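Local structure of DUF917 domain-containing protein (Chromobacterium violaceum, 2O3I) at residues G26-A31 / E327-F332; C293-Q298 / I320-E325; N299-A304 / F332-L337; S310-T315 / L380-P385. The protein is of unknown function but belongs to the DUF917 family of proteins with paired N- and C-terminal domains resembling S-methyl-thiohydantoin desulfurase. The protein carries 2 engineered substitutions. All coordinates share one frame; numbering follows the deposited sequence.

Interaction 1. Residues G26-A31 / E327-F332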
loop_
_atom_site.group_PDB
_atom_site.type_symbol
_atom_site.label_atom_id
_atom_site.label_comp_id
_atom_site.label_asym_id
_atom_site.label_seq_id
_atom_site.Cartn_x
_atom_site.Cartn_y
_atom_site.Cartn_z
ATOM N N GLY A 26 17.188 15.083 -3.584
ATOM C CA GLY A 26 16.739 15.866 -2.447
ATOM C C GLY A 26 17.324 17.262 -2.464
ATOM O O GLY A 26 18.454 17.456 -2.896
ATOM N N THR A 27 16.555 18.234 -1.984
ATOM C CA THR A 27 16.994 19.626 -1.957
ATOM C C THR A 27 17.999 19.898 -0.853
ATOM O O THR A 27 17.972 19.261 0.206
ATOM C CB THR A 27 15.820 20.590 -1.724
ATOM O OG1 THR A 27 15.333 20.419 -0.388
ATOM C CG2 THR A 27 14.689 20.316 -2.713
HETATM N N MSE A 28 18.886 20.852 -1.110
HETATM C CA MSE A 28 19.879 21.245 -0.127
HETATM C C MSE A 28 19.114 21.919 1.004
HETATM O O MSE A 28 19.535 21.905 2.160
HETATM C CB MSE A 28 20.877 22.223 -0.747
HETATM C CG MSE A 28 21.817 21.587 -1.752
HETATM SE SE MSE A 28 22.806 22.901 -2.769
HETATM C CE MSE A 28 24.141 23.393 -1.467
ATOM N N ILE A 29 17.971 22.495 0.656
ATOM C CA ILE A 29 17.129 23.174 1.625
ATOM C C ILE A 29 16.753 22.238 2.768
ATOM O O ILE A 29 16.968 22.554 3.937
ATOM C CB ILE A 29 15.858 23.696 0.952
ATOM C CG1 ILE A 29 16.247 24.568 -0.253
ATOM C CG2 ILE A 29 15.015 24.465 1.967
ATOM C CD1 ILE A 29 15.084 25.041 -1.115
ATOM N N SER A 30 16.199 21.078 2.427
ATOM C CA SER A 30 15.805 20.115 3.445
ATOM C C SER A 30 17.037 19.471 4.076
ATOM O O SER A 30 17.002 19.063 5.227
ATOM C CB SER A 30 14.887 19.036 2.851
ATOM O OG SER A 30 15.594 18.133 2.021
ATOM N N ALA A 31 18.128 19.378 3.321
ATOM C CA ALA A 31 19.354 18.793 3.853
ATOM C C ALA A 31 19.935 19.726 4.913
ATOM O O ALA A 31 20.420 19.271 5.947
ATOM C CB ALA A 31 20.367 18.567 2.739
ATOM N N GLU A 327 29.529 34.390 -7.902
ATOM C CA GLU A 327 29.809 34.261 -6.477
ATOM C C GLU A 327 28.562 33.706 -5.805
ATOM O O GLU A 327 27.454 34.180 -6.051
ATOM C CB GLU A 327 30.152 35.626 -5.874
ATOM C CG GLU A 327 31.297 36.363 -6.570
ATOM C CD GLU A 327 32.678 35.830 -6.211
ATOM O OE1 GLU A 327 33.665 36.280 -6.836
ATOM O OE2 GLU A 327 32.783 34.973 -5.306
ATOM N N GLY A 328 28.737 32.695 -4.967
ATOM C CA GLY A 328 27.592 32.119 -4.285
ATOM C C GLY A 328 27.317 30.681 -4.673
ATOM O O GLY A 328 28.162 30.015 -5.267
ATOM N N GLN A 329 26.124 30.205 -4.333
ATOM C CA GLN A 329 25.719 28.838 -4.630
ATOM C C GLN A 329 25.955 28.521 -6.100
ATOM O O GLN A 329 25.390 29.160 -6.984
ATOM C CB GLN A 329 24.242 28.641 -4.276
ATOM C CG GLN A 329 23.782 27.185 -4.275
ATOM C CD GLN A 329 24.645 26.298 -3.395
ATOM O OE1 GLN A 329 24.844 26.581 -2.212
ATOM N NE2 GLN A 329 25.159 25.216 -3.969
ATOM N N HIS A 330 26.795 27.523 -6.348
ATOM C CA HIS A 330 27.140 27.107 -7.701
ATOM C C HIS A 330 26.351 25.892 -8.172
ATOM O O HIS A 330 26.094 25.750 -9.369
ATOM C CB HIS A 330 28.638 26.796 -7.781
ATOM C CG HIS A 330 29.519 27.953 -7.417
ATOM N ND1 HIS A 330 29.510 29.145 -8.110
ATOM C CD2 HIS A 330 30.440 28.097 -6.433
ATOM C CE1 HIS A 330 30.388 29.974 -7.571
ATOM N NE2 HIS A 330 30.965 29.362 -6.553
ATOM N N VAL A 331 25.980 25.020 -7.231
ATOM C CA VAL A 331 25.238 23.798 -7.548
ATOM C C VAL A 331 23.796 23.781 -7.025
ATOM O O VAL A 331 23.507 24.198 -5.901
ATOM C CB VAL A 331 25.990 22.541 -7.031
ATOM C CG1 VAL A 331 27.391 22.520 -7.609
ATOM C CG2 VAL A 331 26.036 22.526 -5.496
ATOM N N PHE A 332 22.893 23.282 -7.864
ATOM C CA PHE A 332 21.478 23.231 -7.530
ATOM C C PHE A 332 20.814 21.962 -8.046
ATOM O O PHE A 332 21.165 21.450 -9.110
ATOM C CB PHE A 332 20.735 24.405 -8.176
ATOM C CG PHE A 332 21.124 25.754 -7.658
ATOM C CD1 PHE A 332 20.338 26.392 -6.699
ATOM C CD2 PHE A 332 22.242 26.411 -8.160
ATOM C CE1 PHE A 332 20.658 27.669 -6.246
ATOM C CE2 PHE A 332 22.577 27.689 -7.715
ATOM C CZ PHE A 332 21.783 28.321 -6.756
#
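Two bends bring M28 and Q329 together. The selenomethionine M28 runs extended from its backbone and then turns at its last torsion (chi3 78°), while Q329 starts with CG anti to its backbone N and folds back at chi2 (54°). They meet nearly head-on, M28 coming from the helix and Q329 from the loop. The contact lies where the N-terminus of helix 28-35, with T27 as N-cap, meets the loop between strand 319-324 and helix 334-337. It joins a part of the N-terminal S-Me-THD-like family region to a part of the C-terminal one.

M28 carries the contact with the end of its chain. Its methyl carbon CE lies 3.3 Å from both NE2 and OE1 of Q329, so it meets the amide about midway between its two polar ends. One atom back, SE is 3.5 Å from the carbonyl O of V331, with V331 CG2 a little farther off. A long, flexible methionine chain (selenomethionine in the crystal) suits the place, reaching past L14 and C18 of helix 10-19 and A111 of helix 111-124 to the amide.

The glutamine has a different task, that of tying down its own loop. Its OE1 accepts from R32 of helix 28-35, a second link between the two parts, and its CG rests 3.4 Å above the ring plane of F332, toward the rim. At the other end of the amide, NE2 donates to V331 O over 2.7 Å, in the carbonyl plane on a lone pair, although the N-H...O angle is a bent 135°.

Interaction 2. Residues C293-Q298 / I320-E325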
loop_
_atom_site.group_PDB
_atom_site.type_symbol
_atom_site.label_atom_id
_atom_site.label_comp_id
_atom_site.label_asym_id
_atom_site.label_seq_id
_atom_site.Cartn_x
_atom_site.Cartn_y
_atom_site.Cartn_z
ATOM N N CYS A 293 18.657 25.056 -24.897
ATOM C CA CYS A 293 18.951 23.765 -24.304
ATOM C C CYS A 293 17.851 23.466 -23.303
ATOM O O CYS A 293 17.509 24.306 -22.469
ATOM C CB CYS A 293 20.299 23.781 -23.581
ATOM S SG CYS A 293 20.647 22.242 -22.680
ATOM N N THR A 294 17.295 22.267 -23.390
ATOM C CA THR A 294 16.238 21.873 -22.481
ATOM C C THR A 294 16.647 20.617 -21.726
ATOM O O THR A 294 17.015 19.608 -22.326
ATOM C CB THR A 294 14.931 21.603 -23.243
ATOM O OG1 THR A 294 14.660 22.707 -24.118
ATOM C CG2 THR A 294 13.773 21.432 -22.272
ATOM N N VAL A 295 16.607 20.697 -20.404
ATOM C CA VAL A 295 16.952 19.558 -19.571
ATOM C C VAL A 295 15.641 19.003 -19.012
ATOM O O VAL A 295 14.921 19.698 -18.296
ATOM C CB VAL A 295 17.894 19.982 -18.421
ATOM C CG1 VAL A 295 18.209 18.789 -17.524
ATOM C CG2 VAL A 295 19.176 20.558 -18.995
ATOM N N LEU A 296 15.322 17.762 -19.363
ATOM C CA LEU A 296 14.089 17.139 -18.899
ATOM C C LEU A 296 14.329 16.375 -17.607
ATOM O O LEU A 296 15.330 15.663 -17.472
ATOM C CB LEU A 296 13.545 16.190 -19.967
ATOM C CG LEU A 296 13.362 16.756 -21.378
ATOM C CD1 LEU A 296 12.799 15.660 -22.278
ATOM C CD2 LEU A 296 12.435 17.967 -21.357
ATOM N N TYR A 297 13.407 16.509 -16.659
ATOM C CA TYR A 297 13.562 15.828 -15.383
ATOM C C TYR A 297 12.256 15.364 -14.754
ATOM O O TYR A 297 11.201 15.948 -14.984
ATOM C CB TYR A 297 14.268 16.750 -14.385
ATOM C CG TYR A 297 13.440 17.945 -13.947
ATOM C CD1 TYR A 297 13.414 19.123 -14.700
ATOM C CD2 TYR A 297 12.673 17.894 -12.781
ATOM C CE1 TYR A 297 12.644 20.225 -14.298
ATOM C CE2 TYR A 297 11.900 18.983 -12.372
ATOM C CZ TYR A 297 11.889 20.143 -13.135
ATOM O OH TYR A 297 11.116 21.209 -12.740
ATOM N N GLN A 298 12.340 14.294 -13.971
ATOM C CA GLN A 298 11.191 13.787 -13.231
ATOM C C GLN A 298 11.463 14.539 -11.927
ATOM O O GLN A 298 10.694 15.407 -11.506
ATOM C CB GLN A 298 11.311 12.289 -13.031
ATOM N N ILE A 320 23.596 14.715 -15.330
ATOM C CA ILE A 320 23.433 16.014 -15.958
ATOM C C ILE A 320 23.319 16.964 -14.789
ATOM O O ILE A 320 22.420 16.821 -13.957
ATOM C CB ILE A 320 22.151 16.039 -16.817
ATOM C CG1 ILE A 320 22.344 15.116 -18.023
ATOM C CG2 ILE A 320 21.833 17.457 -17.263
ATOM C CD1 ILE A 320 21.055 14.743 -18.743
ATOM N N SER A 321 24.244 17.915 -14.705
ATOM C CA SER A 321 24.245 18.855 -13.590
ATOM C C SER A 321 24.514 20.291 -13.994
ATOM O O SER A 321 25.266 20.560 -14.929
ATOM C CB SER A 321 25.287 18.436 -12.544
ATOM O OG SER A 321 24.967 17.179 -11.994
ATOM N N TYR A 322 23.908 21.211 -13.255
ATOM C CA TYR A 322 24.064 22.628 -13.525
ATOM C C TYR A 322 25.249 23.191 -12.756
ATOM O O TYR A 322 25.682 22.633 -11.738
ATOM C CB TYR A 322 22.816 23.402 -13.085
ATOM C CG TYR A 322 21.499 22.819 -13.535
ATOM C CD1 TYR A 322 21.167 22.750 -14.887
ATOM C CD2 TYR A 322 20.584 22.330 -12.601
ATOM C CE1 TYR A 322 19.955 22.205 -15.299
ATOM C CE2 TYR A 322 19.371 21.785 -12.999
ATOM C CZ TYR A 322 19.064 21.722 -14.348
ATOM O OH TYR A 322 17.882 21.152 -14.748
ATOM N N PHE A 323 25.776 24.294 -13.271
ATOM C CA PHE A 323 26.838 25.017 -12.606
ATOM C C PHE A 323 26.575 26.492 -12.859
ATOM O O PHE A 323 26.645 26.973 -13.991
ATOM C CB PHE A 323 28.242 24.648 -13.095
ATOM C CG PHE A 323 29.329 25.306 -12.282
ATOM C CD1 PHE A 323 29.710 26.629 -12.532
ATOM C CD2 PHE A 323 29.871 24.656 -11.172
ATOM C CE1 PHE A 323 30.602 27.294 -11.684
ATOM C CE2 PHE A 323 30.769 25.317 -10.315
ATOM C CZ PHE A 323 31.130 26.636 -10.572
ATOM N N VAL A 324 26.243 27.201 -11.790
ATOM C CA VAL A 324 25.968 28.616 -11.884
ATOM C C VAL A 324 27.240 29.380 -11.521
ATOM O O VAL A 324 27.676 29.386 -10.371
ATOM C CB VAL A 324 24.822 29.007 -10.935
ATOM C CG1 VAL A 324 24.353 30.434 -11.239
ATOM C CG2 VAL A 324 23.673 28.017 -11.087
ATOM N N GLU A 325 27.838 30.014 -12.523
ATOM C CA GLU A 325 29.060 30.772 -12.326
ATOM C C GLU A 325 28.806 32.048 -11.529
ATOM O O GLU A 325 27.662 32.482 -11.373
ATOM C CB GLU A 325 29.678 31.111 -13.682
ATOM C CG GLU A 325 30.116 29.885 -14.471
ATOM C CD GLU A 325 30.819 30.236 -15.769
ATOM O OE1 GLU A 325 31.473 29.340 -16.350
ATOM O OE2 GLU A 325 30.714 31.402 -16.211
#
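V295, Y322 and I320 account for nearly all the area buried between strands 292-297 and 319-324. Both strands belong to the curled antiparallel sheet of the C-terminal region but are not paired with each other; side chains make the link, the CA atoms of V295 and I320 being 8.2 Å apart. V295 is directed toward the other strand and uses both its branches. With CG1 anti to the backbone N (chi1 178°), that methyl reaches 3.9 Å from CG2 of I320, the two side chains lying alongside one another, pointing opposite ways. The same CG1 lies 3.7 Å from OH of Y322. The second methyl, CG2, sits at the edge of the tyrosine ring near its plane, 4.1 Å from CE1.

Beta-branched residues fit this role, since each offers a methyl close to the backbone that can pack between the two strands. Around them, S301 touches all three residues, and V284 of strand 283-287 packs on V295 and Y322. Tyrosine adds length and a polar end: its hydroxyl is probably hydrogen-bonded to the side-chain amide of N334. The contact is chiefly apolar, and the buried hydroxyl can probably be tolerated among methyls if N334 serves as its partner.

Interaction 3. Residues N299-A304 / F332-L337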
loop_
_atom_site.group_PDB
_atom_site.type_symbol
_atom_site.label_atom_id
_atom_site.label_comp_id
_atom_site.label_asym_id
_atom_site.label_seq_id
_atom_site.Cartn_x
_atom_site.Cartn_y
_atom_site.Cartn_z
ATOM N N ASN A 299 12.584 14.187 -11.312
ATOM C CA ASN A 299 13.098 14.843 -10.114
ATOM C C ASN A 299 14.531 15.039 -10.575
ATOM O O ASN A 299 15.062 16.152 -10.606
ATOM C CB ASN A 299 13.075 13.922 -8.891
ATOM C CG ASN A 299 11.734 13.925 -8.182
ATOM O OD1 ASN A 299 11.156 14.983 -7.930
ATOM N ND2 ASN A 299 11.241 12.738 -7.838
ATOM N N GLU A 300 15.129 13.923 -10.977
ATOM C CA GLU A 300 16.485 13.898 -11.484
ATOM C C GLU A 300 16.452 14.334 -12.939
ATOM O O GLU A 300 15.459 14.135 -13.632
ATOM C CB GLU A 300 17.055 12.477 -11.418
ATOM C CG GLU A 300 17.371 11.939 -10.025
ATOM C CD GLU A 300 16.152 11.770 -9.134
ATOM O OE1 GLU A 300 15.136 11.202 -9.592
ATOM O OE2 GLU A 300 16.221 12.196 -7.959
ATOM N N SER A 301 17.539 14.937 -13.401
ATOM C CA SER A 301 17.622 15.335 -14.791
ATOM C C SER A 301 17.975 14.056 -15.547
ATOM O O SER A 301 18.869 13.319 -15.138
ATOM C CB SER A 301 18.704 16.397 -14.971
ATOM O OG SER A 301 18.334 17.581 -14.288
ATOM N N LEU A 302 17.272 13.794 -16.642
ATOM C CA LEU A 302 17.487 12.577 -17.411
ATOM C C LEU A 302 17.935 12.792 -18.859
ATOM O O LEU A 302 18.596 11.934 -19.443
ATOM C CB LEU A 302 16.205 11.744 -17.379
ATOM C CG LEU A 302 15.753 11.354 -15.967
ATOM C CD1 LEU A 302 14.313 10.869 -15.996
ATOM C CD2 LEU A 302 16.681 10.278 -15.408
ATOM N N LEU A 303 17.562 13.927 -19.436
ATOM C CA LEU A 303 17.945 14.241 -20.802
ATOM C C LEU A 303 18.234 15.725 -20.985
ATOM O O LEU A 303 17.708 16.570 -20.258
ATOM C CB LEU A 303 16.841 13.848 -21.782
ATOM C CG LEU A 303 16.325 12.413 -21.822
ATOM C CD1 LEU A 303 15.247 12.218 -20.766
ATOM C CD2 LEU A 303 15.753 12.142 -23.207
ATOM N N ALA A 304 19.077 16.024 -21.967
ATOM C CA ALA A 304 19.438 17.391 -22.310
ATOM C C ALA A 304 19.293 17.500 -23.827
ATOM O O ALA A 304 19.936 16.761 -24.579
ATOM C CB ALA A 304 20.875 17.692 -21.884
ATOM N N PHE A 332 22.893 23.282 -7.864
ATOM C CA PHE A 332 21.478 23.231 -7.530
ATOM C C PHE A 332 20.814 21.962 -8.046
ATOM O O PHE A 332 21.165 21.450 -9.110
ATOM C CB PHE A 332 20.735 24.405 -8.176
ATOM C CG PHE A 332 21.124 25.754 -7.658
ATOM C CD1 PHE A 332 20.338 26.392 -6.699
ATOM C CD2 PHE A 332 22.242 26.411 -8.160
ATOM C CE1 PHE A 332 20.658 27.669 -6.246
ATOM C CE2 PHE A 332 22.577 27.689 -7.715
ATOM C CZ PHE A 332 21.783 28.321 -6.756
ATOM N N SER A 333 19.846 21.465 -7.286
ATOM C CA SER A 333 19.067 20.316 -7.721
ATOM C C SER A 333 17.894 21.022 -8.401
ATOM O O SER A 333 17.683 22.215 -8.183
ATOM C CB SER A 333 18.545 19.508 -6.530
ATOM O OG SER A 333 17.517 20.214 -5.852
ATOM N N ASN A 334 17.138 20.308 -9.219
ATOM C CA ASN A 334 15.997 20.923 -9.886
ATOM C C ASN A 334 15.071 21.581 -8.863
ATOM O O ASN A 334 14.531 22.661 -9.107
ATOM C CB ASN A 334 15.247 19.874 -10.701
ATOM C CG ASN A 334 16.045 19.410 -11.901
ATOM O OD1 ASN A 334 16.192 18.210 -12.142
ATOM N ND2 ASN A 334 16.571 20.367 -12.664
ATOM N N GLY A 335 14.895 20.935 -7.716
ATOM C CA GLY A 335 14.053 21.517 -6.692
ATOM C C GLY A 335 14.659 22.817 -6.174
ATOM O O GLY A 335 13.943 23.793 -5.930
ATOM N N ASP A 336 15.980 22.840 -6.014
ATOM C CA ASP A 336 16.659 24.029 -5.514
ATOM C C ASP A 336 16.594 25.227 -6.464
ATOM O O ASP A 336 16.645 26.373 -6.018
ATOM C CB ASP A 336 18.122 23.712 -5.185
ATOM C CG ASP A 336 18.269 22.840 -3.951
ATOM O OD1 ASP A 336 18.784 21.709 -4.079
ATOM O OD2 ASP A 336 17.868 23.285 -2.854
ATOM N N LEU A 337 16.487 24.970 -7.765
ATOM C CA LEU A 337 16.412 26.061 -8.738
ATOM C C LEU A 337 15.113 26.852 -8.643
ATOM O O LEU A 337 15.100 28.043 -8.926
ATOM C CB LEU A 337 16.574 25.545 -10.172
ATOM C CG LEU A 337 17.984 25.228 -10.681
ATOM C CD1 LEU A 337 17.897 24.840 -12.148
ATOM C CD2 LEU A 337 18.896 26.436 -10.514
HETATM O O HOH W 1 15.058 17.947 -7.732
#
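The amide end of N334 lies between N299 O and S301 OG, its side chain directed from the short, weakly bonded helix at about 334-337 toward the start of strand 301-306. The atom modelled as OD1 is 2.8 Å from N299 O and 3.1 Å from S301 OG, but the amide is probably turned over in the model. With the group turned back, both approaches may be hydrogen bonds. The short side chain of S301 places its OG, beside the backbone N (chi1 -66°), close to the amide; serine suits the place by holding a polar atom near its own backbone.

A second link runs through water. One molecule accepts from G335 N at 3.0 Å and donates weakly to N299 O at 3.4 Å, joining the start of this helical turn to the opposite backbone.

Farther out, S333 and D336 form a capping box. D336 N donates to S333 OG over 3.0 Å, and S333 N returns a weak bond to D336 OD1. The serine hydroxyl also donates to that oxygen, 2.6 Å away, meeting it from above the carboxylate plane. On the other side, a classic beta bulge, in which L302 and L303 lie opposite the single residue L296, follows S301.

If the amide is turned back, its N-H groups would face N299 O, which can only accept, so the contact would be polar and directional.

Interaction 4. Residues S310-T315 / L380-P385; sequences SHPLAT and LGYLGP
The hydroxyl of Y382 donates to P385 O over 2.7 Å, using a lone pair of the carbonyl oxygen, and this bond fixes the ring that P312 and T315 meet from the other segment. Because CG is anti to the backbone N (chi1 179°), the ring extends from the loop toward residues 310-315. The loop also curls back under it: G384 N lies 3.4 Å above the ring plane, over its centre. A glycine suits that position, since a CB there would collide with the tyrosine hydroxyl.

Across the contact the two side chains run roughly perpendicular to each other, and P312 comes to the ring obliquely, its CD and CG each 3.6 Å from Y382 CE2. T315 OG1 stands over the ring face opposite G384, while T315 CG2 is 4.4 Å from Y382 CD1. Rigid proline presents a compact apolar surface to the aromatic carbons, and strand 301-306 continues the packing, W305 against P312 and L303 against Y382.

The contact joins the turn leading into strand 314-315 to the tail that follows helix 367-379. That helix ends in a Schellman motif with G381 at C-prime, its positive phi turning the chain just before Y382. Tyrosine thus works in two ways: its carbons pack mainly against proline, with threonine more loosely over one face, while its hydroxyl closes the tail on itself.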
loop_
_atom_site.group_PDB
_atom_site.type_symbol
_atom_site.label_atom_id
_atom_site.label_comp_id
_atom_site.label_asym_id
_atom_site.label_seq_id
_atom_site.Cartn_x
_atom_site.Cartn_y
_atom_site.Cartn_z
ATOM N N SER A 310 18.977 16.532 -33.685
ATOM C CA SER A 310 18.020 15.421 -33.706
ATOM C C SER A 310 18.244 14.420 -32.580
ATOM O O SER A 310 17.334 13.691 -32.198
ATOM C CB SER A 310 18.118 14.684 -35.037
ATOM O OG SER A 310 18.085 15.590 -36.124
ATOM N N HIS A 311 19.469 14.371 -32.071
ATOM C CA HIS A 311 19.813 13.465 -30.988
ATOM C C HIS A 311 20.073 14.289 -29.727
ATOM O O HIS A 311 20.518 15.435 -29.809
ATOM C CB HIS A 311 21.067 12.673 -31.347
ATOM C CG HIS A 311 22.272 13.530 -31.577
ATOM N ND1 HIS A 311 22.522 14.156 -32.779
ATOM C CD2 HIS A 311 23.276 13.895 -30.745
ATOM C CE1 HIS A 311 23.629 14.872 -32.678
ATOM N NE2 HIS A 311 24.106 14.732 -31.455
ATOM N N PRO A 312 19.801 13.720 -28.541
ATOM C CA PRO A 312 20.035 14.475 -27.305
ATOM C C PRO A 312 21.518 14.700 -27.009
ATOM O O PRO A 312 22.373 13.931 -27.452
ATOM C CB PRO A 312 19.348 13.616 -26.246
ATOM C CG PRO A 312 19.517 12.238 -26.773
ATOM C CD PRO A 312 19.226 12.394 -28.248
ATOM N N LEU A 313 21.814 15.765 -26.270
ATOM C CA LEU A 313 23.190 16.093 -25.905
ATOM C C LEU A 313 23.744 15.054 -24.937
ATOM O O LEU A 313 24.918 14.677 -25.012
ATOM C CB LEU A 313 23.251 17.471 -25.244
ATOM C CG LEU A 313 23.090 18.709 -26.125
ATOM C CD1 LEU A 313 22.915 19.928 -25.243
ATOM C CD2 LEU A 313 24.312 18.864 -27.016
ATOM N N ALA A 314 22.891 14.605 -24.024
ATOM C CA ALA A 314 23.275 13.604 -23.038
ATOM C C ALA A 314 22.044 12.868 -22.547
ATOM O O ALA A 314 20.922 13.353 -22.667
ATOM C CB ALA A 314 24.000 14.257 -21.860
ATOM N N THR A 315 22.268 11.695 -21.974
ATOM C CA THR A 315 21.181 10.875 -21.482
ATOM C C THR A 315 21.670 10.055 -20.301
ATOM O O THR A 315 22.851 9.721 -20.222
ATOM C CB THR A 315 20.700 9.926 -22.600
ATOM O OG1 THR A 315 20.097 10.698 -23.644
ATOM C CG2 THR A 315 19.708 8.926 -22.080
ATOM N N LEU A 380 9.873 8.697 -21.216
ATOM C CA LEU A 380 10.052 10.116 -21.491
ATOM C C LEU A 380 10.269 10.387 -22.978
ATOM O O LEU A 380 10.776 11.446 -23.361
ATOM C CB LEU A 380 11.226 10.683 -20.688
ATOM C CG LEU A 380 10.964 11.024 -19.220
ATOM C CD1 LEU A 380 10.900 9.756 -18.379
ATOM C CD2 LEU A 380 12.077 11.932 -18.726
ATOM N N GLY A 381 9.903 9.422 -23.814
ATOM C CA GLY A 381 10.032 9.611 -25.249
ATOM C C GLY A 381 11.340 9.278 -25.952
ATOM O O GLY A 381 11.371 9.264 -27.185
ATOM N N TYR A 382 12.422 9.032 -25.217
ATOM C CA TYR A 382 13.680 8.692 -25.878
ATOM C C TYR A 382 13.826 7.186 -25.971
ATOM O O TYR A 382 13.920 6.503 -24.956
ATOM C CB TYR A 382 14.892 9.266 -25.140
ATOM C CG TYR A 382 16.206 8.898 -25.800
ATOM C CD1 TYR A 382 16.996 7.849 -25.316
ATOM C CD2 TYR A 382 16.632 9.562 -26.949
ATOM C CE1 TYR A 382 18.179 7.475 -25.971
ATOM C CE2 TYR A 382 17.800 9.200 -27.606
ATOM C CZ TYR A 382 18.570 8.161 -27.118
ATOM O OH TYR A 382 19.726 7.820 -27.780
ATOM N N LEU A 383 13.849 6.672 -27.194
ATOM C CA LEU A 383 13.974 5.242 -27.397
ATOM C C LEU A 383 15.236 4.866 -28.172
ATOM O O LEU A 383 15.322 3.786 -28.751
ATOM C CB LEU A 383 12.722 4.703 -28.100
ATOM C CG LEU A 383 11.412 4.789 -27.303
ATOM C CD1 LEU A 383 10.875 6.209 -27.327
ATOM C CD2 LEU A 383 10.387 3.839 -27.896
ATOM N N GLY A 384 16.216 5.762 -28.167
ATOM C CA GLY A 384 17.469 5.497 -28.853
ATOM C C GLY A 384 18.422 4.712 -27.964
ATOM O O GLY A 384 18.028 4.243 -26.903
ATOM N N PRO A 385 19.688 4.550 -28.363
ATOM C CA PRO A 385 20.603 3.793 -27.509
ATOM C C PRO A 385 21.300 4.700 -26.508
ATOM O O PRO A 385 21.185 5.918 -26.585
ATOM C CB PRO A 385 21.578 3.205 -28.515
ATOM C CG PRO A 385 21.746 4.357 -29.474
ATOM C CD PRO A 385 20.310 4.844 -29.668
#

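In the fold
Interactions 2 and 3 are the closest pair, with centres 6 Å apart: they are probably linked through the Y322 hydroxyl and the N334 amide, whose orientation is uncertain, and L296 N probably bonds to L303 O at 2.8 Å as strands 292-297 and 301-306 run side by side. Interaction 1 shares F332 with interaction 3, and M28 N probably donates to D336 OD1 at 3.1 Å, so the capping box of one helix also receives the start of another. Interaction 1 meets interaction 2 through H330 O and V324 N, 2.8 Å apart. Interaction 4 lies farthest from interaction 1, with centres about 28 Å apart, yet a probable bond between A304 O and L313 N, 2.7 Å long, continues the sheet toward it.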